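Putative polysaccharide biosynthesis protein with aminopeptidase-like domain (Clostridium acetobutylicum, PDB 3K9T) binds one zinc ion per subunit and probably takes part in making modified polysaccharides, with peptidase activity not expected despite its aminopeptidase-like domain. Local coordinates at residues Y99-L112 and L149-L162. Numbering follows the deposited sequence.
Sequences YSVPVHKTMTLDEL and LCDDDYEVVIDSSL
Leu109, Val156 and Leu162 give up the most surface where 99-112 packs on 149-162. Leu109 opens the short helix after strand 103-108 and holds its CG anti to the backbone N (chi1 -171°), which sets CD1 3.8 Å from CE2 of the Tyr154 ring and brings CD2 against Cys150 O. That same carbonyl accepts a 2.7 Å hydrogen bond from Tyr154 OH, pinning the outer end of the ring. Thr108, the N-cap residue, offers its O to the N-H groups of Glu111 and Leu112, while its own N donates to Glu111 OE2 at 3.0 Å, on the anti lone pair. Between the ends, 103-108 runs antiparallel to 153-162 as an edge strand of the four-stranded sheet of the insert region, with strand 70-79 on the other flank of 153-162. Val103, Lys105 and Met107 form hydrogen-bonded pairs with Ile158, Val156 and Tyr154. Val156 spreads its methyls: CG1 meets Val103 CG2 at 3.7 Å, whereas CG2 touches both CG of Met107, a selenomethionine, and Leu112 CD1 (3.6 Å from the latter); Phe139 also touches this valine. Beyond the last pair, Val103 with Ile158, Ser160 OG donates a hydrogen bond to Ser100 O at 2.7 Å, tilted 28° from the carbonyl plane; Trp71 NE1 donates a hydrogen bond to the same oxygen. Leu162 CD1 reaches the Tyr99 ring, 3.6 Å from CD2, the two side chains crossing nearly at right angles, and Trp71 stacks on that ring.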
loop_
_atom_site.group_PDB
_atom_site.type_symbol
_atom_site.label_atom_id
_atom_site.label_comp_id
_atom_site.label_asym_id
_atom_site.label_seq_id
_atom_site.Cartn_x
_atom_site.Cartn_y
_atom_site.Cartn_z
ATOM N N TYR A 99 8.201 13.889 -45.854
ATOM C CA TYR A 99 8.856 12.869 -46.664
ATOM C C TYR A 99 8.132 12.619 -47.990
ATOM O O TYR A 99 8.386 11.602 -48.637
ATOM C CB TYR A 99 9.157 11.563 -45.878
ATOM C CG TYR A 99 10.573 11.500 -45.316
ATOM C CD1 TYR A 99 11.034 12.472 -44.423
ATOM C CD2 TYR A 99 11.454 10.488 -45.680
ATOM C CE1 TYR A 99 12.322 12.430 -43.896
ATOM C CE2 TYR A 99 12.783 10.456 -45.162
ATOM C CZ TYR A 99 13.206 11.433 -44.278
ATOM O OH TYR A 99 14.483 11.414 -43.734
ATOM N N SER A 100 7.282 13.555 -48.424
ATOM C CA SER A 100 6.581 13.398 -49.703
ATOM C C SER A 100 7.562 13.281 -50.875
ATOM O O SER A 100 8.435 14.134 -51.066
ATOM C CB SER A 100 5.592 14.552 -49.994
ATOM O OG SER A 100 4.345 14.390 -49.319
ATOM N N VAL A 101 7.403 12.217 -51.652
ATOM C CA VAL A 101 8.162 12.031 -52.899
ATOM C C VAL A 101 7.857 13.209 -53.846
ATOM O O VAL A 101 6.802 13.798 -53.758
ATOM C CB VAL A 101 7.824 10.660 -53.525
ATOM C CG1 VAL A 101 8.292 9.533 -52.585
ATOM C CG2 VAL A 101 6.322 10.541 -53.785
ATOM N N PRO A 102 8.806 13.611 -54.705
ATOM C CA PRO A 102 8.487 14.730 -55.594
ATOM C C PRO A 102 7.401 14.369 -56.623
ATOM O O PRO A 102 7.370 13.235 -57.089
ATOM C CB PRO A 102 9.809 15.008 -56.310
ATOM C CG PRO A 102 10.612 13.780 -56.136
ATOM C CD PRO A 102 10.193 13.154 -54.864
ATOM N N VAL A 103 6.511 15.313 -56.941
ATOM C CA VAL A 103 5.448 15.065 -57.892
ATOM C C VAL A 103 5.196 16.330 -58.687
ATOM O O VAL A 103 5.289 17.435 -58.150
ATOM C CB VAL A 103 4.113 14.551 -57.235
ATOM C CG1 VAL A 103 4.357 13.941 -55.816
ATOM C CG2 VAL A 103 3.014 15.643 -57.197
ATOM N N HIS A 104 4.904 16.150 -59.975
ATOM C CA HIS A 104 4.567 17.252 -60.860
ATOM C C HIS A 104 3.542 16.717 -61.864
ATOM O O HIS A 104 3.895 16.009 -62.793
ATOM C CB HIS A 104 5.812 17.803 -61.551
ATOM C CG HIS A 104 5.549 19.036 -62.354
ATOM N ND1 HIS A 104 4.356 19.727 -62.283
ATOM C CD2 HIS A 104 6.341 19.742 -63.195
ATOM C CE1 HIS A 104 4.412 20.780 -63.079
ATOM N NE2 HIS A 104 5.606 20.814 -63.640
ATOM N N LYS A 105 2.270 17.048 -61.652
ATOM C CA LYS A 105 1.175 16.448 -62.396
ATOM C C LYS A 105 0.008 17.387 -62.631
ATOM O O LYS A 105 -0.137 18.395 -61.945
ATOM C CB LYS A 105 0.620 15.273 -61.601
ATOM C CG LYS A 105 1.632 14.200 -61.219
ATOM C CD LYS A 105 0.963 12.825 -61.031
ATOM C CE LYS A 105 1.659 11.974 -59.976
ATOM N NZ LYS A 105 1.448 10.519 -60.210
ATOM N N THR A 106 -0.808 17.057 -63.632
ATOM C CA THR A 106 -2.131 17.649 -63.739
ATOM C C THR A 106 -3.091 16.542 -63.396
ATOM O O THR A 106 -2.992 15.448 -63.918
ATOM C CB THR A 106 -2.481 18.226 -65.109
ATOM O OG1 THR A 106 -1.909 19.531 -65.215
ATOM C CG2 THR A 106 -4.002 18.367 -65.240
HETATM N N MSE A 107 -3.996 16.811 -62.475
HETATM C CA MSE A 107 -5.007 15.845 -62.117
HETATM C C MSE A 107 -6.348 16.527 -61.891
HETATM O O MSE A 107 -6.419 17.731 -61.597
HETATM C CB MSE A 107 -4.587 14.992 -60.909
HETATM C CG MSE A 107 -3.380 15.476 -60.167
HETATM SE SE MSE A 107 -2.890 14.208 -58.780
HETATM C CE MSE A 107 -1.008 14.449 -58.975
ATOM N N THR A 108 -7.409 15.753 -62.096
ATOM C CA THR A 108 -8.749 16.225 -61.834
ATOM C C THR A 108 -8.992 16.088 -60.325
ATOM O O THR A 108 -8.247 15.375 -59.639
ATOM C CB THR A 108 -9.796 15.441 -62.643
ATOM O OG1 THR A 108 -10.072 14.194 -62.000
ATOM C CG2 THR A 108 -9.314 15.212 -64.098
ATOM N N LEU A 109 -10.023 16.767 -59.812
ATOM C CA LEU A 109 -10.324 16.729 -58.374
ATOM C C LEU A 109 -10.443 15.295 -57.867
ATOM O O LEU A 109 -9.876 14.955 -56.805
ATOM C CB LEU A 109 -11.595 17.526 -58.015
ATOM C CG LEU A 109 -11.885 17.726 -56.504
ATOM C CD1 LEU A 109 -10.765 18.454 -55.793
ATOM C CD2 LEU A 109 -13.181 18.470 -56.245
ATOM N N ASP A 110 -11.152 14.458 -58.632
ATOM C CA ASP A 110 -11.367 13.062 -58.246
ATOM C C ASP A 110 -10.085 12.229 -58.173
ATOM O O ASP A 110 -10.014 11.276 -57.385
ATOM C CB ASP A 110 -12.350 12.404 -59.190
ATOM C CG ASP A 110 -13.708 13.050 -59.135
ATOM O OD1 ASP A 110 -14.198 13.308 -58.010
ATOM O OD2 ASP A 110 -14.277 13.307 -60.218
ATOM N N GLU A 111 -9.081 12.579 -58.983
ATOM C CA GLU A 111 -7.804 11.846 -58.962
ATOM C C GLU A 111 -6.937 12.390 -57.820
ATOM O O GLU A 111 -6.168 11.641 -57.238
ATOM C CB GLU A 111 -7.039 11.897 -60.313
ATOM C CG GLU A 111 -7.828 12.403 -61.501
ATOM C CD GLU A 111 -7.140 12.195 -62.856
ATOM O OE1 GLU A 111 -7.185 11.062 -63.395
ATOM O OE2 GLU A 111 -6.607 13.183 -63.414
ATOM N N LEU A 112 -7.072 13.683 -57.514
ATOM C CA LEU A 112 -6.335 14.319 -56.414
ATOM C C LEU A 112 -6.853 13.891 -55.029
ATOM O O LEU A 112 -6.053 13.602 -54.118
ATOM C CB LEU A 112 -6.402 15.851 -56.528
ATOM C CG LEU A 112 -5.492 16.749 -55.669
ATOM C CD1 LEU A 112 -4.006 16.414 -55.816
ATOM C CD2 LEU A 112 -5.734 18.213 -56.025
ATOM N N LEU A 149 -13.625 23.361 -52.798
ATOM C CA LEU A 149 -12.854 22.990 -54.010
ATOM C C LEU A 149 -13.716 22.460 -55.143
ATOM O O LEU A 149 -14.645 21.698 -54.918
ATOM C CB LEU A 149 -11.802 21.925 -53.724
ATOM C CG LEU A 149 -10.496 22.303 -53.032
ATOM C CD1 LEU A 149 -9.795 21.008 -52.740
ATOM C CD2 LEU A 149 -9.649 23.210 -53.908
ATOM N N CYS A 150 -13.355 22.827 -56.370
ATOM C CA CYS A 150 -14.109 22.430 -57.576
ATOM C C CYS A 150 -13.630 21.218 -58.329
ATOM O O CYS A 150 -12.474 20.786 -58.194
ATOM C CB CYS A 150 -14.045 23.542 -58.596
ATOM S SG CYS A 150 -15.032 24.837 -58.068
ATOM N N ASP A 151 -14.551 20.691 -59.139
ATOM C CA ASP A 151 -14.192 19.769 -60.195
ATOM C C ASP A 151 -13.336 20.641 -61.101
ATOM O O ASP A 151 -13.721 21.769 -61.419
ATOM C CB ASP A 151 -15.423 19.240 -60.943
ATOM C CG ASP A 151 -15.909 17.899 -60.410
ATOM O OD1 ASP A 151 -15.872 17.683 -59.181
ATOM O OD2 ASP A 151 -16.325 17.055 -61.235
ATOM N N ASP A 152 -12.161 20.154 -61.482
ATOM C CA ASP A 152 -11.225 20.999 -62.213
ATOM C C ASP A 152 -9.993 20.192 -62.604
ATOM O O ASP A 152 -9.880 19.012 -62.241
ATOM C CB ASP A 152 -10.805 22.189 -61.313
ATOM C CG ASP A 152 -10.190 23.333 -62.085
ATOM O OD1 ASP A 152 -10.285 23.326 -63.312
ATOM O OD2 ASP A 152 -9.599 24.244 -61.482
ATOM N N ASP A 153 -9.110 20.818 -63.386
ATOM C CA ASP A 153 -7.779 20.284 -63.654
ATOM C C ASP A 153 -6.848 21.113 -62.802
ATOM O O ASP A 153 -6.796 22.349 -62.903
ATOM C CB ASP A 153 -7.373 20.349 -65.136
ATOM C CG ASP A 153 -7.938 19.192 -65.951
ATOM O OD1 ASP A 153 -7.730 18.009 -65.570
ATOM O OD2 ASP A 153 -8.588 19.476 -66.980
ATOM N N TYR A 154 -6.136 20.411 -61.933
ATOM C CA TYR A 154 -5.253 21.041 -60.990
ATOM C C TYR A 154 -3.817 20.697 -61.326
ATOM O O TYR A 154 -3.526 19.562 -61.658
ATOM C CB TYR A 154 -5.586 20.562 -59.570
ATOM C CG TYR A 154 -6.900 21.073 -59.013
ATOM C CD1 TYR A 154 -6.992 22.356 -58.473
ATOM C CD2 TYR A 154 -8.044 20.270 -59.007
ATOM C CE1 TYR A 154 -8.185 22.837 -57.957
ATOM C CE2 TYR A 154 -9.249 20.739 -58.479
ATOM C CZ TYR A 154 -9.314 22.032 -57.952
ATOM O OH TYR A 154 -10.497 22.530 -57.429
ATOM N N GLU A 155 -2.937 21.693 -61.270
ATOM C CA GLU A 155 -1.499 21.463 -61.311
ATOM C C GLU A 155 -1.084 21.098 -59.878
ATOM O O GLU A 155 -1.398 21.824 -58.924
ATOM C CB GLU A 155 -0.743 22.716 -61.763
ATOM C CG GLU A 155 0.684 22.436 -62.251
ATOM C CD GLU A 155 1.527 23.695 -62.436
ATOM O OE1 GLU A 155 1.047 24.807 -62.148
ATOM O OE2 GLU A 155 2.694 23.568 -62.851
ATOM N N VAL A 156 -0.409 19.962 -59.742
ATOM C CA VAL A 156 0.021 19.444 -58.462
ATOM C C VAL A 156 1.533 19.363 -58.458
ATOM O O VAL A 156 2.123 18.585 -59.208
ATOM C CB VAL A 156 -0.561 18.055 -58.218
ATOM C CG1 VAL A 156 -0.121 17.512 -56.839
ATOM C CG2 VAL A 156 -2.090 18.106 -58.349
ATOM N N VAL A 157 2.146 20.172 -57.601
ATOM C CA VAL A 157 3.585 20.265 -57.503
ATOM C C VAL A 157 4.059 20.054 -56.063
ATOM O O VAL A 157 3.615 20.752 -55.149
ATOM C CB VAL A 157 4.077 21.673 -57.954
ATOM C CG1 VAL A 157 5.567 21.808 -57.722
ATOM C CG2 VAL A 157 3.736 21.929 -59.399
ATOM N N ILE A 158 4.915 19.057 -55.872
ATOM C CA ILE A 158 5.705 18.916 -54.656
ATOM C C ILE A 158 7.164 18.863 -55.127
ATOM O O ILE A 158 7.615 17.841 -55.651
ATOM C CB ILE A 158 5.400 17.636 -53.834
ATOM C CG1 ILE A 158 3.950 17.609 -53.350
ATOM C CG2 ILE A 158 6.341 17.555 -52.644
ATOM C CD1 ILE A 158 3.519 16.239 -52.730
ATOM N N ASP A 159 7.882 19.970 -54.940
ATOM C CA ASP A 159 9.281 20.093 -55.329
ATOM C C ASP A 159 10.154 19.671 -54.162
ATOM O O ASP A 159 10.630 20.510 -53.387
ATOM C CB ASP A 159 9.601 21.541 -55.742
ATOM C CG ASP A 159 10.995 21.695 -56.322
ATOM O OD1 ASP A 159 11.641 20.654 -56.585
ATOM O OD2 ASP A 159 11.437 22.856 -56.504
ATOM N N SER A 160 10.372 18.361 -54.059
ATOM C CA SER A 160 11.123 17.770 -52.955
ATOM C C SER A 160 12.232 16.877 -53.469
ATOM O O SER A 160 12.324 16.639 -54.669
ATOM C CB SER A 160 10.167 16.938 -52.073
ATOM O OG SER A 160 9.498 15.941 -52.824
ATOM N N SER A 161 13.084 16.397 -52.561
ATOM C CA SER A 161 14.087 15.388 -52.908
ATOM C C SER A 161 14.200 14.385 -51.799
ATOM O O SER A 161 14.050 14.739 -50.638
ATOM C CB SER A 161 15.474 15.998 -53.163
ATOM O OG SER A 161 15.956 16.656 -52.011
ATOM N N LEU A 162 14.485 13.141 -52.169
ATOM C CA LEU A 162 14.613 12.029 -51.232
ATOM C C LEU A 162 15.809 11.222 -51.741
ATOM O O LEU A 162 15.702 10.441 -52.697
ATOM C CB LEU A 162 13.323 11.217 -51.214
ATOM C CG LEU A 162 13.106 10.147 -50.143
ATOM C CD1 LEU A 162 13.358 10.646 -48.730
ATOM C CD2 LEU A 162 11.679 9.601 -50.270
#